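PDB 3OP7: aminotransferase class I and II from Streptococcus suis 89/1591, which probably transfers amino groups between amino acids and keto acids, using pyridoxal 5'-phosphate bound as a Schiff base to a lysine. Local coordinates for residues 104-109 and 154-159. Numbering follows the deposited sequence.
Sequences PGDHVI and TTKMIC
Ile109 uses both its polar backbone atoms: its N donates to Met157 O (3.0 Å) and its O accepts from Cys159 N (2.8 Å). These bonds make 107-109 and 157-159 parallel neighbours in the mixed sheet of the class I and II aminotransferase fold. Toward the start of the strands, Lys156 N bonds to His107 O, at 2.9 Å. Met157 N is buried without a partner, although Met157 itself pairs with Val108. A water accepts from His107 N and donates to Thr154 O, linking the two segments ahead of the strand pairing.

His107 ND1 meets Thr155 OG1 at the ring edge, 2.7 Å away; either may be the donor. The ring reaches it with CG anti to the backbone N (chi1 -178°). Lys156 bends at chi3 (-74°) to form a salt bridge with Asp106, though the position of OD2 is less certain.

Val108 CG1 lies 4.1 Å from Cys159 SG. Val108 and Met157 share a face, where Met157 packs on helix 89-101. Ile109 and Ile158 share the other, where Ile109 packs on helix 144-150.

Asp130 also bonds His107 NE2, and Arg152 N bonds Thr155 OG1. The imidazole is thus held at both nitrogens, which fixes its orientation where the pairing starts.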
ATOM      1  N   PRO A 104      14.030   7.052 -14.704  1.00 32.00           N
ATOM      2  CA  PRO A 104      13.827   8.180 -15.599  1.00 32.65           C
ATOM      3  C   PRO A 104      14.479   7.939 -16.952  1.00 31.92           C
ATOM      4  O   PRO A 104      15.595   7.433 -17.008  1.00 32.66           O
ATOM      5  CB  PRO A 104      14.556   9.341 -14.882  1.00 34.51           C
ATOM      6  CG  PRO A 104      14.554   9.000 -13.507  1.00 33.24           C
ATOM      7  CD  PRO A 104      14.646   7.479 -13.429  1.00 32.67           C
ATOM      8  N   GLY A 105      13.794   8.274 -18.028  1.00 33.19           N
ATOM      9  CA  GLY A 105      14.353   8.054 -19.360  1.00 33.80           C
ATOM     10  C   GLY A 105      14.090   6.675 -19.967  1.00 33.90           C
ATOM     11  O   GLY A 105      14.246   6.507 -21.189  1.00 33.94           O
ATOM     12  N   ASP A 106      13.721   5.700 -19.132  1.00 32.19           N
ATOM     13  CA  ASP A 106      13.337   4.383 -19.622  1.00 31.23           C
ATOM     14  C   ASP A 106      12.190   4.485 -20.616  1.00 30.69           C
ATOM     15  O   ASP A 106      11.229   5.211 -20.412  1.00 30.94           O
ATOM     16  CB  ASP A 106      12.903   3.479 -18.460  1.00 29.24           C
ATOM     17  CG  ASP A 106      14.049   2.858 -17.712  1.00 29.47           C
ATOM     18  OD1 ASP A 106      15.214   3.082 -18.083  1.00 33.28           O
ATOM     19  OD2 ASP A 106      13.777   2.170 -16.696  1.00 30.04           O
ATOM     20  N   HIS A 107      12.237   3.673 -21.671  1.00 30.81           N
ATOM     21  CA  HIS A 107      11.133   3.572 -22.582  1.00 29.81           C
ATOM     22  C   HIS A 107      10.226   2.418 -22.134  1.00 28.11           C
ATOM     23  O   HIS A 107      10.699   1.294 -21.907  1.00 27.19           O
ATOM     24  CB  HIS A 107      11.650   3.295 -24.017  1.00 29.90           C
ATOM     25  CG  HIS A 107      10.564   3.215 -25.035  1.00 30.13           C
ATOM     26  ND1 HIS A 107      10.375   2.114 -25.855  1.00 30.43           N
ATOM     27  CD2 HIS A 107       9.602   4.110 -25.375  1.00 30.18           C
ATOM     28  CE1 HIS A 107       9.335   2.346 -26.646  1.00 29.20           C
ATOM     29  NE2 HIS A 107       8.851   3.550 -26.370  1.00 29.92           N
ATOM     30  N   VAL A 108       8.926   2.684 -22.063  1.00 27.41           N
ATOM     31  CA  VAL A 108       7.931   1.698 -21.624  1.00 26.31           C
ATOM     32  C   VAL A 108       6.773   1.776 -22.587  1.00 27.24           C
ATOM     33  O   VAL A 108       6.395   2.869 -22.999  1.00 29.43           O
ATOM     34  CB  VAL A 108       7.437   2.039 -20.173  1.00 25.79           C
ATOM     35  CG1 VAL A 108       6.197   1.199 -19.771  1.00 25.66           C
ATOM     36  CG2 VAL A 108       8.585   1.906 -19.167  1.00 24.99           C
ATOM     37  N   ILE A 109       6.218   0.624 -22.968  1.00 26.19           N
ATOM     38  CA  ILE A 109       5.043   0.552 -23.806  1.00 25.51           C
ATOM     39  C   ILE A 109       3.908  -0.071 -23.012  1.00 25.81           C
ATOM     40  O   ILE A 109       4.111  -1.101 -22.375  1.00 25.09           O
ATOM     41  CB  ILE A 109       5.317  -0.312 -25.039  1.00 26.15           C
ATOM     42  CG1 ILE A 109       6.478   0.272 -25.845  1.00 26.05           C
ATOM     43  CG2 ILE A 109       4.041  -0.492 -25.922  1.00 24.63           C
ATOM     44  CD1 ILE A 109       6.927  -0.632 -27.024  1.00 27.46           C
ATOM     45  N   THR A 154      16.208  -0.418 -26.758  1.00 30.00           N
ATOM     46  CA  THR A 154      16.375  -0.306 -25.298  1.00 30.51           C
ATOM     47  C   THR A 154      15.057  -0.321 -24.541  1.00 28.76           C
ATOM     48  O   THR A 154      15.021   0.015 -23.336  1.00 28.81           O
ATOM     49  CB  THR A 154      17.179   0.995 -24.896  1.00 30.74           C
ATOM     50  OG1 THR A 154      16.480   2.167 -25.348  1.00 34.60           O
ATOM     51  CG2 THR A 154      18.618   0.968 -25.463  1.00 36.85           C
ATOM     52  N   THR A 155      13.945  -0.750 -25.170  1.00 27.58           N
ATOM     53  CA  THR A 155      12.689  -0.758 -24.460  1.00 27.71           C
ATOM     54  C   THR A 155      12.842  -1.585 -23.190  1.00 26.87           C
ATOM     55  O   THR A 155      13.264  -2.732 -23.244  1.00 28.22           O
ATOM     56  CB  THR A 155      11.537  -1.256 -25.354  1.00 26.85           C
ATOM     57  OG1 THR A 155      11.347  -0.344 -26.447  1.00 28.45           O
ATOM     58  CG2 THR A 155      10.174  -1.454 -24.572  1.00 25.69           C
ATOM     59  N   LYS A 156      12.463  -1.008 -22.068  1.00 26.24           N
ATOM     60  CA  LYS A 156      12.628  -1.658 -20.766  1.00 26.78           C
ATOM     61  C   LYS A 156      11.506  -2.591 -20.383  1.00 25.26           C
ATOM     62  O   LYS A 156      11.752  -3.660 -19.779  1.00 24.49           O
ATOM     63  CB  LYS A 156      12.775  -0.645 -19.659  1.00 28.77           C
ATOM     64  CG  LYS A 156      12.817  -1.338 -18.285  1.00 31.99           C
ATOM     65  CD  LYS A 156      13.512  -0.660 -17.143  1.00 40.75           C
ATOM     66  CE  LYS A 156      15.020  -0.679 -17.234  1.00 44.89           C
ATOM     67  NZ  LYS A 156      15.522   0.262 -16.170  1.00 44.02           N
HETATM   68  N   MSE A 157      10.271  -2.207 -20.719  1.00 23.98           N
HETATM   69  CA  MSE A 157       9.097  -2.910 -20.231  1.00 23.13           C
HETATM   70  C   MSE A 157       7.899  -2.678 -21.125  1.00 23.71           C
HETATM   71  O   MSE A 157       7.743  -1.597 -21.667  1.00 24.57           O
HETATM   72  CB  MSE A 157       8.766  -2.447 -18.796  1.00 23.85           C
HETATM   73  CG  MSE A 157       7.597  -3.225 -18.154  1.00 24.82           C
HETATM   74 SE   MSE A 157       7.230  -2.647 -16.382  0.75 22.98          SE
HETATM   75  CE  MSE A 157       8.822  -3.378 -15.561  1.00 26.07           C
ATOM     76  N   ILE A 158       7.095  -3.732 -21.314  1.00 23.28           N
ATOM     77  CA  ILE A 158       5.807  -3.686 -21.938  1.00 24.23           C
ATOM     78  C   ILE A 158       4.790  -4.085 -20.866  1.00 23.58           C
ATOM     79  O   ILE A 158       4.980  -5.115 -20.177  1.00 23.48           O
ATOM     80  CB  ILE A 158       5.705  -4.675 -23.112  1.00 22.95           C
ATOM     81  CG1 ILE A 158       6.715  -4.316 -24.199  1.00 25.89           C
ATOM     82  CG2 ILE A 158       4.268  -4.678 -23.742  1.00 25.14           C
ATOM     83  CD1 ILE A 158       6.988  -5.460 -25.196  1.00 28.12           C
ATOM     84  N   CYS A 159       3.764  -3.252 -20.697  1.00 23.04           N
ATOM     85  CA  CYS A 159       2.704  -3.504 -19.724  1.00 23.33           C
ATOM     86  C   CYS A 159       1.433  -3.935 -20.400  1.00 24.19           C
ATOM     87  O   CYS A 159       0.942  -3.268 -21.338  1.00 24.72           O
ATOM     88  CB  CYS A 159       2.454  -2.255 -18.867  1.00 22.98           C
ATOM     89  SG  CYS A 159       3.852  -1.605 -18.001  1.00 25.67           S
TER
HETATM   90  O   HOH W   1      14.680   2.342 -22.119  1.00 42.89           O